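Local coordinates for methylmalonyl-CoA carboxyltransferase 5S subunit (Propionibacterium freudenreichii subsp. shermanii, PDB 1RQB), which transfers a carboxyl group from the biotin of the 1.3S subunit to pyruvate, forming oxaloacetate, with a cobalt ion bound in each subunit, at residues Met40-Ala45 and Gly69-Ser74; Phe78-Pro83 and Gly470-Ala475; Gln106-Tyr111 and Tyr453-Gln458; Glu47-Ala52 and Asp291-Ile296. All blocks are in the same frame, centred on the assembly; numbering follows the deposited sequence.

Interaction 1 (Met40-Ala45 and Gly69-Ser74); sequences MATRMA and GATYDS
The carbonyl of Thr42 receives Ser74 OG from above its plane, 48° out of it, so the hydroxyl sits off the lone-pair positions. The other flat group, the guanidinium of Arg43, offers its edge to Ala41 O, which lies in its plane 3.0 Å from Arg43 NH1, while the arginine also makes a cation-pi contact with Phe78. Both segments belong to the TIM barrel: Met40 to Arg43 form a type I' turn just after helix 31-39, and Gly69-Ser74 runs from the loop after strand 63-68 into helix 71-77. The bond from Ser74 OG to Thr42 O, at 2.7 Å, ties the turn to the first turn of that helix. Ser74 holds its hydroxyl opposite its own backbone N (chi1 -178°), which swings it out toward the carbonyl. With an alanine here, Thr42 O would probably lose its mate on helix 71-77, leaving van der Waals packing to join the turn to it. Ala70, a substrate-binding residue, is touched through its CB by Thr42 OG1 at 3.9 Å, and its N is bound by Gln37 OE1, which places the turn beside substrate-binding residues. Thr71 turns OG1 back to Gly68 O. Its other branch crosses the Thr42 side chain at about a right angle, the two methyl groups meeting with Thr42 CG2 3.7 Å from Thr71 CG2.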
loop_
_atom_site.group_PDB
_atom_site.type_symbol
_atom_site.label_atom_id
_atom_site.label_comp_id
_atom_site.label_asym_id
_atom_site.label_seq_id
_atom_site.Cartn_x
_atom_site.Cartn_y
_atom_site.Cartn_z
HETATM N N MSE A 40 -0.279 10.424 11.918
HETATM C CA MSE A 40 -0.670 10.478 13.335
HETATM C C MSE A 40 -0.777 11.907 13.871
HETATM O O MSE A 40 -0.347 12.212 14.981
HETATM C CB MSE A 40 0.275 9.606 14.170
HETATM C CG MSE A 40 1.741 9.834 13.966
HETATM SE SE MSE A 40 2.716 8.125 14.106
HETATM C CE MSE A 40 2.463 7.474 12.326
ATOM N N ALA A 41 -1.366 12.761 13.045
ATOM C CA ALA A 41 -1.675 14.161 13.370
ATOM C C ALA A 41 -0.465 14.944 13.887
ATOM O O ALA A 41 -0.613 15.791 14.766
ATOM C CB ALA A 41 -2.820 14.190 14.407
ATOM N N THR A 42 0.726 14.660 13.361
ATOM C CA THR A 42 1.944 15.403 13.719
ATOM C C THR A 42 2.249 15.321 15.217
ATOM O O THR A 42 2.961 16.174 15.744
ATOM C CB THR A 42 1.798 16.920 13.377
ATOM O OG1 THR A 42 0.899 17.100 12.271
ATOM C CG2 THR A 42 3.143 17.509 13.012
ATOM N N ARG A 43 1.785 14.278 15.899
ATOM C CA ARG A 43 1.981 14.190 17.353
ATOM C C ARG A 43 3.286 13.502 17.763
ATOM O O ARG A 43 3.554 13.372 18.956
ATOM C CB ARG A 43 0.817 13.437 17.994
ATOM C CG ARG A 43 -0.539 14.132 17.921
ATOM C CD ARG A 43 -0.481 15.496 18.587
ATOM N NE ARG A 43 -1.802 15.958 19.016
ATOM C CZ ARG A 43 -2.767 16.406 18.225
ATOM N NH1 ARG A 43 -2.596 16.475 16.912
ATOM N NH2 ARG A 43 -3.916 16.790 18.767
HETATM N N MSE A 44 4.116 13.082 16.818
HETATM C CA MSE A 44 5.344 12.360 17.183
HETATM C C MSE A 44 6.227 13.171 18.135
HETATM O O MSE A 44 6.639 14.288 17.827
HETATM C CB MSE A 44 6.172 12.012 15.953
HETATM C CG MSE A 44 7.461 11.338 16.334
HETATM SE SE MSE A 44 7.197 9.448 16.397
HETATM C CE MSE A 44 7.595 9.169 14.614
ATOM N N ALA A 45 6.565 12.563 19.267
ATOM C CA ALA A 45 7.409 13.219 20.278
ATOM C C ALA A 45 8.883 13.044 19.912
ATOM O O ALA A 45 9.299 11.993 19.427
ATOM C CB ALA A 45 7.138 12.616 21.648
ATOM N N GLY A 69 6.269 22.548 7.839
ATOM C CA GLY A 69 4.964 21.927 7.733
ATOM C C GLY A 69 4.216 22.261 9.014
ATOM O O GLY A 69 4.387 23.344 9.570
ATOM N N ALA A 70 3.429 21.315 9.511
ATOM C CA ALA A 70 2.622 21.528 10.722
ATOM C C ALA A 70 3.407 21.184 11.991
ATOM O O ALA A 70 2.862 21.283 13.090
ATOM C CB ALA A 70 1.358 20.661 10.652
ATOM N N THR A 71 4.678 20.812 11.882
ATOM C CA THR A 71 5.411 20.406 13.091
ATOM C C THR A 71 5.693 21.581 14.030
ATOM O O THR A 71 5.794 21.388 15.241
ATOM C CB THR A 71 6.745 19.704 12.776
ATOM O OG1 THR A 71 7.630 20.614 12.122
ATOM C CG2 THR A 71 6.510 18.477 11.904
ATOM N N TYR A 72 5.839 22.795 13.503
ATOM C CA TYR A 72 6.111 23.941 14.384
ATOM C C TYR A 72 4.908 24.121 15.312
ATOM O O TYR A 72 5.034 24.169 16.534
ATOM C CB TYR A 72 6.335 25.196 13.535
ATOM C CG TYR A 72 7.061 26.334 14.226
ATOM C CD1 TYR A 72 8.371 26.665 13.867
ATOM C CD2 TYR A 72 6.421 27.122 15.188
ATOM C CE1 TYR A 72 9.024 27.760 14.436
ATOM C CE2 TYR A 72 7.066 28.229 15.767
ATOM C CZ TYR A 72 8.365 28.537 15.379
ATOM O OH TYR A 72 9.004 29.630 15.910
ATOM N N ASP A 73 3.729 24.190 14.714
ATOM C CA ASP A 73 2.478 24.336 15.471
ATOM C C ASP A 73 2.325 23.192 16.478
ATOM O O ASP A 73 2.000 23.423 17.642
ATOM C CB ASP A 73 1.279 24.318 14.520
ATOM C CG ASP A 73 -0.051 24.270 15.268
ATOM O OD1 ASP A 73 -0.510 25.331 15.732
ATOM O OD2 ASP A 73 -0.626 23.168 15.413
ATOM N N SER A 74 2.549 21.953 16.048
ATOM C CA SER A 74 2.362 20.807 16.950
ATOM C C SER A 74 3.295 20.881 18.159
ATOM O O SER A 74 2.910 20.559 19.282
ATOM C CB SER A 74 2.612 19.495 16.219
ATOM O OG SER A 74 2.369 18.405 17.098
#

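Interaction 2 (Phe78-Pro83 and Gly470-Ala475); sequences FLNEDP and GPHSVA
Asn80 lies alongside the imidazole of His472, its CB 3.9 Å from His472 CD2, while its amide reaches past the ring to Gly470. With CG opposite the backbone N (chi1 -169°), Asn80 ND2 comes 2.9 Å from Gly470 O; the acceptor is close to the amide plane, yet the donor stands well above the plane of the carbonyl. The same ND2 also bonds His466 O at the end of helix 460-466. Gly470 O in turn lies over one face of the His472 ring.

The two chains run roughly antiparallel, and His472 N gives Leu79 O a nearly straight bond of 3.0 Å (170°). Pro471 CA adds CA-H...O contacts to Leu79 O and to Asn80 O, each 3.4 Å long. Apolar edges close the flanks: Glu81 CB touches Pro471 CB at 3.8 Å, and the Leu79 and Val474 side chains cross at about a right angle, with Leu79 CD2 4.2 Å from Val474 CG2. A water donates to Glu81 OE1 at 2.6 Å and only weakly to His472 O.

The barrel's loop between helices 71-77 and 83-93 thus joins the conserved carboxylase domain largely through backbone carbonyls and one amide. Such a seam probably depends on the course of the two chains more than on charge, since Arg86, in a salt bridge with Glu81, and Glu469, hydrogen-bonded to His472, lie outside it.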
loop_
_atom_site.group_PDB
_atom_site.type_symbol
_atom_site.label_atom_id
_atom_site.label_comp_id
_atom_site.label_asym_id
_atom_site.label_seq_id
_atom_site.Cartn_x
_atom_site.Cartn_y
_atom_site.Cartn_z
ATOM N N PHE A 78 0.825 21.234 21.263
ATOM C CA PHE A 78 0.479 19.959 21.910
ATOM C C PHE A 78 1.643 19.305 22.657
ATOM O O PHE A 78 1.415 18.551 23.602
ATOM C CB PHE A 78 0.015 18.937 20.863
ATOM C CG PHE A 78 -1.104 19.414 19.990
ATOM C CD1 PHE A 78 -0.973 19.386 18.606
ATOM C CD2 PHE A 78 -2.299 19.856 20.543
ATOM C CE1 PHE A 78 -2.016 19.792 17.781
ATOM C CE2 PHE A 78 -3.351 20.264 19.733
ATOM C CZ PHE A 78 -3.209 20.232 18.345
ATOM N N LEU A 79 2.885 19.560 22.259
ATOM C CA LEU A 79 3.997 18.827 22.879
ATOM C C LEU A 79 4.837 19.684 23.828
ATOM O O LEU A 79 5.834 19.200 24.361
ATOM C CB LEU A 79 4.895 18.245 21.777
ATOM C CG LEU A 79 4.202 17.441 20.667
ATOM C CD1 LEU A 79 5.241 16.979 19.658
ATOM C CD2 LEU A 79 3.465 16.243 21.254
ATOM N N ASN A 80 4.451 20.937 24.043
ATOM C CA ASN A 80 5.214 21.842 24.916
ATOM C C ASN A 80 6.702 21.737 24.577
ATOM O O ASN A 80 7.556 21.642 25.457
ATOM C CB ASN A 80 5.004 21.496 26.399
ATOM C CG ASN A 80 5.559 22.570 27.328
ATOM O OD1 ASN A 80 5.214 23.744 27.202
ATOM N ND2 ASN A 80 6.428 22.175 28.256
ATOM N N GLU A 81 7.002 21.771 23.285
ATOM C CA GLU A 81 8.387 21.643 22.810
ATOM C C GLU A 81 8.760 22.865 21.968
ATOM O O GLU A 81 7.948 23.371 21.195
ATOM C CB GLU A 81 8.499 20.378 21.953
ATOM C CG GLU A 81 9.889 20.114 21.414
ATOM C CD GLU A 81 9.953 18.835 20.600
ATOM O OE1 GLU A 81 8.979 18.048 20.648
ATOM O OE2 GLU A 81 10.979 18.612 19.924
ATOM N N ASP A 82 9.984 23.351 22.129
ATOM C CA ASP A 82 10.433 24.498 21.326
ATOM C C ASP A 82 10.902 23.944 19.978
ATOM O O ASP A 82 11.854 23.168 19.921
ATOM C CB ASP A 82 11.597 25.218 22.021
ATOM C CG ASP A 82 11.915 26.563 21.381
ATOM O OD1 ASP A 82 11.743 26.689 20.149
ATOM O OD2 ASP A 82 12.341 27.489 22.108
ATOM N N PRO A 83 10.245 24.338 18.876
ATOM C CA PRO A 83 10.620 23.846 17.538
ATOM C C PRO A 83 12.084 24.124 17.189
ATOM O O PRO A 83 12.720 23.354 16.472
ATOM C CB PRO A 83 9.678 24.605 16.599
ATOM C CG PRO A 83 8.558 25.080 17.476
ATOM C CD PRO A 83 9.224 25.394 18.789
ATOM N N GLY A 470 9.661 21.270 30.056
ATOM C CA GLY A 470 10.285 20.340 29.134
ATOM C C GLY A 470 9.242 19.730 28.214
ATOM O O GLY A 470 8.055 19.741 28.530
ATOM N N PRO A 471 9.659 19.161 27.075
ATOM C CA PRO A 471 8.690 18.566 26.158
ATOM C C PRO A 471 7.972 17.345 26.736
ATOM O O PRO A 471 8.532 16.586 27.524
ATOM C CB PRO A 471 9.531 18.231 24.928
ATOM C CG PRO A 471 10.863 17.954 25.493
ATOM C CD PRO A 471 11.035 19.006 26.570
ATOM N N HIS A 472 6.713 17.187 26.344
ATOM C CA HIS A 472 5.908 16.052 26.814
ATOM C C HIS A 472 5.455 15.237 25.602
ATOM O O HIS A 472 5.734 15.585 24.455
ATOM C CB HIS A 472 4.695 16.556 27.590
ATOM C CG HIS A 472 5.036 17.514 28.690
ATOM N ND1 HIS A 472 6.064 17.292 29.579
ATOM C CD2 HIS A 472 4.462 18.681 29.061
ATOM C CE1 HIS A 472 6.108 18.281 30.454
ATOM N NE2 HIS A 472 5.146 19.137 30.163
ATOM N N SER A 473 4.776 14.133 25.879
ATOM C CA SER A 473 4.259 13.266 24.810
ATOM C C SER A 473 2.760 13.070 25.037
ATOM O O SER A 473 2.292 13.045 26.174
ATOM C CB SER A 473 4.972 11.912 24.835
ATOM O OG SER A 473 4.409 11.046 23.869
ATOM N N VAL A 474 1.998 12.963 23.958
ATOM C CA VAL A 474 0.552 12.744 24.102
ATOM C C VAL A 474 0.228 11.313 23.668
ATOM O O VAL A 474 -0.934 10.940 23.524
ATOM C CB VAL A 474 -0.255 13.740 23.252
ATOM C CG1 VAL A 474 -0.079 15.139 23.808
ATOM C CG2 VAL A 474 0.205 13.688 21.788
ATOM N N ALA A 475 1.278 10.531 23.443
ATOM C CA ALA A 475 1.129 9.131 23.021
ATOM C C ALA A 475 0.850 8.272 24.256
ATOM O O ALA A 475 1.127 8.680 25.384
ATOM C CB ALA A 475 2.417 8.649 22.343
HETATM O O HOH W 1 8.302 16.059 22.198
#

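Interaction 3 (Gln106-Tyr111 and Tyr453-Gln458); sequences QNLLGY and YALFPQ
Ala454 O is gripped by two donors, the hydroxyl of Tyr114 and a water 2.8 Å away, and it also lies near the plane of the Tyr111 ring, at its CE2 edge. The water's other partner is Tyr111 OH, at 2.9 Å, so the tyrosine is linked through water to the last turn of helix 447-455. Here a loop of the TIM barrel, the one after strand 99-103, meets the conserved carboxylase domain. The loop folds as a type II' turn from Asn107 to Gly110, closed by Gly110 N to Asn107 O, and Asn107 and Leu108 form a classic bulge opposite Arg104.

Tyr111 takes chi1 of 68°, with CG between the backbone N and the carbonyl carbon, which brings the ring across toward the helix end. Its CD2 points at Leu455 O, 3.4 Å away in the ring plane. That buried carbonyl has no hydrogen-bond partner in the model, and the positively polarised ring edge probably offers it a mild compensation. Pro457 CD packs obliquely on the ring, 3.8 Å from Tyr111 CE2.

Leu455 pushes CD2 against the turn, 3.6 Å from Gly110 N and 4.0 Å from Leu108 CB. The fit is tight at Gly110, where even a CB would crowd that methyl. Beyond it, the Phe456 ring packs on Tyr72 of the barrel and ends with CZ 3.3 Å from Leu109 O.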
loop_
_atom_site.group_PDB
_atom_site.type_symbol
_atom_site.label_atom_id
_atom_site.label_comp_id
_atom_site.label_asym_id
_atom_site.label_seq_id
_atom_site.Cartn_x
_atom_site.Cartn_y
_atom_site.Cartn_z
ATOM N N GLN A 106 5.351 33.151 1.596
ATOM C CA GLN A 106 5.141 34.403 2.341
ATOM C C GLN A 106 4.380 34.151 3.646
ATOM O O GLN A 106 4.412 34.986 4.549
ATOM C CB GLN A 106 4.372 35.395 1.463
ATOM C CG GLN A 106 4.543 36.857 1.874
ATOM C CD GLN A 106 5.940 37.358 1.550
ATOM O OE1 GLN A 106 6.540 36.937 0.563
ATOM N NE2 GLN A 106 6.458 38.270 2.370
ATOM N N ASN A 107 3.693 33.012 3.760
ATOM C CA ASN A 107 2.938 32.680 4.979
ATOM C C ASN A 107 3.847 31.997 6.002
ATOM O O ASN A 107 3.454 31.783 7.149
ATOM C CB ASN A 107 1.790 31.711 4.679
ATOM C CG ASN A 107 0.630 32.380 3.995
ATOM O OD1 ASN A 107 0.629 32.554 2.777
ATOM N ND2 ASN A 107 -0.366 32.768 4.775
ATOM N N LEU A 108 5.052 31.656 5.568
ATOM C CA LEU A 108 6.024 30.953 6.417
ATOM C C LEU A 108 5.329 29.721 6.999
ATOM O O LEU A 108 4.771 28.916 6.255
ATOM C CB LEU A 108 6.546 31.890 7.514
ATOM C CG LEU A 108 7.305 33.113 6.981
ATOM C CD1 LEU A 108 7.637 34.067 8.129
ATOM C CD2 LEU A 108 8.581 32.658 6.269
ATOM N N LEU A 109 5.358 29.551 8.311
ATOM C CA LEU A 109 4.683 28.392 8.914
ATOM C C LEU A 109 3.443 28.898 9.653
ATOM O O LEU A 109 2.800 28.156 10.393
ATOM C CB LEU A 109 5.614 27.679 9.902
ATOM C CG LEU A 109 6.903 27.120 9.309
ATOM C CD1 LEU A 109 7.730 26.439 10.389
ATOM C CD2 LEU A 109 6.550 26.137 8.188
ATOM N N GLY A 110 3.119 30.165 9.394
ATOM C CA GLY A 110 2.012 30.841 10.042
ATOM C C GLY A 110 0.643 30.811 9.392
ATOM O O GLY A 110 0.384 30.032 8.478
ATOM N N TYR A 111 -0.203 31.732 9.840
ATOM C CA TYR A 111 -1.614 31.799 9.432
ATOM C C TYR A 111 -1.905 32.928 8.441
ATOM O O TYR A 111 -3.049 33.068 8.013
ATOM C CB TYR A 111 -2.459 31.999 10.696
ATOM C CG TYR A 111 -2.238 33.360 11.340
ATOM C CD1 TYR A 111 -3.133 34.412 11.123
ATOM C CD2 TYR A 111 -1.104 33.615 12.111
ATOM C CE1 TYR A 111 -2.901 35.680 11.651
ATOM C CE2 TYR A 111 -0.859 34.884 12.645
ATOM C CZ TYR A 111 -1.759 35.912 12.410
ATOM O OH TYR A 111 -1.505 37.172 12.914
ATOM N N TYR A 453 6.091 34.015 18.393
ATOM C CA TYR A 453 4.964 34.901 18.716
ATOM C C TYR A 453 4.314 35.428 17.434
ATOM O O TYR A 453 3.090 35.507 17.335
ATOM C CB TYR A 453 5.435 36.083 19.566
ATOM C CG TYR A 453 4.340 37.073 19.836
ATOM C CD1 TYR A 453 3.299 36.768 20.710
ATOM C CD2 TYR A 453 4.304 38.302 19.165
ATOM C CE1 TYR A 453 2.236 37.659 20.910
ATOM C CE2 TYR A 453 3.248 39.201 19.359
ATOM C CZ TYR A 453 2.221 38.869 20.230
ATOM O OH TYR A 453 1.169 39.737 20.412
ATOM N N ALA A 454 5.121 35.791 16.445
ATOM C CA ALA A 454 4.569 36.324 15.190
ATOM C C ALA A 454 3.774 35.250 14.442
ATOM O O ALA A 454 2.750 35.540 13.823
ATOM C CB ALA A 454 5.711 36.845 14.300
ATOM N N LEU A 455 4.245 34.009 14.508
ATOM C CA LEU A 455 3.605 32.900 13.783
ATOM C C LEU A 455 2.367 32.369 14.508
ATOM O O LEU A 455 1.387 32.000 13.863
ATOM C CB LEU A 455 4.610 31.759 13.585
ATOM C CG LEU A 455 5.803 32.073 12.682
ATOM C CD1 LEU A 455 6.828 30.945 12.743
ATOM C CD2 LEU A 455 5.312 32.271 11.269
ATOM N N PHE A 456 2.408 32.320 15.838
ATOM C CA PHE A 456 1.290 31.764 16.617
ATOM C C PHE A 456 1.017 32.639 17.843
ATOM O O PHE A 456 1.246 32.233 18.980
ATOM C CB PHE A 456 1.631 30.321 17.040
ATOM C CG PHE A 456 1.865 29.395 15.872
ATOM C CD1 PHE A 456 3.148 29.179 15.378
ATOM C CD2 PHE A 456 0.785 28.814 15.209
ATOM C CE1 PHE A 456 3.354 28.407 14.241
ATOM C CE2 PHE A 456 0.980 28.037 14.067
ATOM C CZ PHE A 456 2.266 27.836 13.583
ATOM N N PRO A 457 0.489 33.847 17.621
ATOM C CA PRO A 457 0.179 34.810 18.690
ATOM C C PRO A 457 -0.653 34.285 19.863
ATOM O O PRO A 457 -0.432 34.676 21.007
ATOM C CB PRO A 457 -0.583 35.921 17.965
ATOM C CG PRO A 457 -0.210 35.765 16.534
ATOM C CD PRO A 457 -0.062 34.291 16.329
ATOM N N GLN A 458 -1.599 33.397 19.570
ATOM C CA GLN A 458 -2.530 32.879 20.582
ATOM C C GLN A 458 -1.952 31.695 21.362
ATOM O O GLN A 458 -2.434 31.382 22.449
ATOM C CB GLN A 458 -3.833 32.453 19.905
ATOM C CG GLN A 458 -4.430 33.522 18.994
ATOM C CD GLN A 458 -4.689 34.839 19.703
ATOM O OE1 GLN A 458 -4.709 35.897 19.076
ATOM N NE2 GLN A 458 -4.903 34.778 21.015
HETATM O O HOH W 2 1.110 37.803 13.920
#

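Interaction 4 (Glu47-Ala52 and Asp291-Ile296); sequences EDMVGA and DHFKAI
The imidazole of His292 meets the loop in two ways: Ala52 CB lies over one face, 3.9 Å from the ring centroid, and Asp48 O stands at the edge, near its plane. His292 NE2 points at that carbonyl, 2.9 Å away and fairly straight at 163°, although Asp48 O is crowded in the model and its exact place is doubtful. The ring gets there by holding CG opposite the backbone N (chi1 177°). An alanine in place of His292 would probably leave Asp48 O without this donor and open a gap beside Ala52. Gly51 belongs to the same fit, since a CB on it would collide with His292 CE1.

The Phe293 ring turns a face to His292 CD2 and reaches the loop with CE1, 3.7 Å from Ala52 CB, while Met49 CG comes to its edge. Ile296 lays CG2 against Asp48 CB at 3.8 Å; the carboxylate leads elsewhere, to Lys299 and Tyr300.

Helix 283-296 is thereby packed on the TIM-barrel loop between helices 31-39 and 53-58. Phe293 also rests on helix 31-39, Met49 lies close to substrate-binding His36 there and spans to helix 83-93, and Lys294 bonds Thr307 of the second subunit.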
loop_
_atom_site.group_PDB
_atom_site.type_symbol
_atom_site.label_atom_id
_atom_site.label_comp_id
_atom_site.label_asym_id
_atom_site.label_seq_id
_atom_site.Cartn_x
_atom_site.Cartn_y
_atom_site.Cartn_z
ATOM N N GLU A 47 11.332 12.523 21.768
ATOM C CA GLU A 47 11.892 11.389 22.518
ATOM C C GLU A 47 11.766 10.089 21.719
ATOM O O GLU A 47 12.600 9.193 21.837
ATOM C CB GLU A 47 11.162 11.234 23.867
ATOM C CG GLU A 47 9.652 11.036 23.740
ATOM C CD GLU A 47 8.896 11.156 25.065
ATOM O OE1 GLU A 47 9.013 12.212 25.729
ATOM O OE2 GLU A 47 8.170 10.199 25.429
ATOM N N ASP A 48 10.733 9.991 20.889
ATOM C CA ASP A 48 10.488 8.765 20.117
ATOM C C ASP A 48 11.224 8.771 18.775
ATOM O O ASP A 48 11.199 7.770 18.058
ATOM C CB ASP A 48 8.979 8.589 19.874
ATOM C CG ASP A 48 8.219 8.158 21.137
ATOM O OD1 ASP A 48 8.786 7.397 21.945
ATOM O OD2 ASP A 48 7.045 8.558 21.317
HETATM N N MSE A 49 11.899 9.863 18.429
HETATM C CA MSE A 49 12.584 9.944 17.129
HETATM C C MSE A 49 14.111 9.951 17.243
HETATM O O MSE A 49 14.790 9.379 16.392
HETATM C CB MSE A 49 12.180 11.227 16.380
HETATM C CG MSE A 49 10.722 11.342 15.997
HETATM SE SE MSE A 49 10.396 12.937 14.877
HETATM C CE MSE A 49 10.052 14.246 16.266
ATOM N N VAL A 50 14.662 10.604 18.264
ATOM C CA VAL A 50 16.121 10.756 18.375
ATOM C C VAL A 50 16.883 9.433 18.279
ATOM O O VAL A 50 17.995 9.401 17.755
ATOM C CB VAL A 50 16.549 11.487 19.674
ATOM C CG1 VAL A 50 16.052 12.931 19.633
ATOM C CG2 VAL A 50 16.022 10.755 20.902
ATOM N N GLY A 51 16.302 8.354 18.786
ATOM C CA GLY A 51 16.977 7.069 18.737
ATOM C C GLY A 51 17.265 6.513 17.350
ATOM O O GLY A 51 18.068 5.591 17.211
ATOM N N ALA A 52 16.642 7.070 16.317
ATOM C CA ALA A 52 16.859 6.567 14.953
ATOM C C ALA A 52 17.741 7.521 14.144
ATOM O O ALA A 52 18.126 7.206 13.019
ATOM C CB ALA A 52 15.503 6.397 14.242
ATOM N N ASP A 291 12.591 -0.998 12.244
ATOM C CA ASP A 291 12.309 -1.670 13.521
ATOM C C ASP A 291 12.120 -0.640 14.635
ATOM O O ASP A 291 11.294 -0.812 15.531
ATOM C CB ASP A 291 13.446 -2.641 13.866
ATOM C CG ASP A 291 13.370 -3.932 13.053
ATOM O OD1 ASP A 291 12.404 -4.080 12.271
ATOM O OD2 ASP A 291 14.262 -4.797 13.199
ATOM N N HIS A 292 12.877 0.440 14.567
ATOM C CA HIS A 292 12.750 1.487 15.590
ATOM C C HIS A 292 11.325 2.042 15.600
ATOM O O HIS A 292 10.680 2.112 16.645
ATOM C CB HIS A 292 13.704 2.638 15.292
ATOM C CG HIS A 292 13.566 3.776 16.251
ATOM N ND1 HIS A 292 14.217 3.804 17.464
ATOM C CD2 HIS A 292 12.793 4.886 16.213
ATOM C CE1 HIS A 292 13.849 4.882 18.136
ATOM N NE2 HIS A 292 12.983 5.554 17.400
ATOM N N PHE A 293 10.832 2.446 14.434
ATOM C CA PHE A 293 9.494 3.054 14.394
ATOM C C PHE A 293 8.383 2.011 14.524
ATOM O O PHE A 293 7.282 2.337 14.963
ATOM C CB PHE A 293 9.330 3.914 13.144
ATOM C CG PHE A 293 10.107 5.203 13.221
ATOM C CD1 PHE A 293 11.325 5.338 12.572
ATOM C CD2 PHE A 293 9.669 6.238 14.052
ATOM C CE1 PHE A 293 12.117 6.487 12.752
ATOM C CE2 PHE A 293 10.448 7.389 14.246
ATOM C CZ PHE A 293 11.677 7.513 13.596
ATOM N N LYS A 294 8.658 0.765 14.168
ATOM C CA LYS A 294 7.623 -0.272 14.289
ATOM C C LYS A 294 7.260 -0.451 15.766
ATOM O O LYS A 294 6.103 -0.684 16.113
ATOM C CB LYS A 294 8.123 -1.604 13.722
ATOM C CG LYS A 294 7.070 -2.700 13.834
ATOM C CD LYS A 294 7.537 -4.032 13.270
ATOM C CE LYS A 294 6.433 -5.081 13.418
ATOM N NZ LYS A 294 5.104 -4.622 12.883
ATOM N N ALA A 295 8.255 -0.317 16.631
ATOM C CA ALA A 295 8.054 -0.482 18.078
ATOM C C ALA A 295 7.367 0.743 18.686
ATOM O O ALA A 295 6.670 0.638 19.693
ATOM C CB ALA A 295 9.414 -0.710 18.757
ATOM N N ILE A 296 7.528 1.900 18.061
ATOM C CA ILE A 296 6.971 3.149 18.602
ATOM C C ILE A 296 5.568 3.464 18.076
ATOM O O ILE A 296 4.746 4.024 18.800
ATOM C CB ILE A 296 7.927 4.323 18.259
ATOM C CG1 ILE A 296 9.086 4.325 19.254
ATOM C CG2 ILE A 296 7.177 5.662 18.209
ATOM C CD1 ILE A 296 10.175 5.284 18.902
#

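Overall arrangement
Along the chain, interaction 1 closes before interactions 2 and 3 open, and interaction 3 falls wholly between the two segments of interaction 2; interaction 4 alternates with all three. Interactions 1 and 2 are 10 Å apart between centres and share helix 71-77 and its end, where Ser74 O probably bonds Leu79 N. Tyr72 and Asp73 pack on Phe456, linking interaction 1 to interaction 3, and Met44 packs on Met49 and Phe293, linking it to interaction 4. Interactions 3 and 4 lie about 30 Å apart between centres. Interactions 2 and 3, centres about 19 Å apart, both join the carboxylase domain to the barrel, and interaction 1 touches each through helix 71-77, which starts next to substrate-binding Ala70.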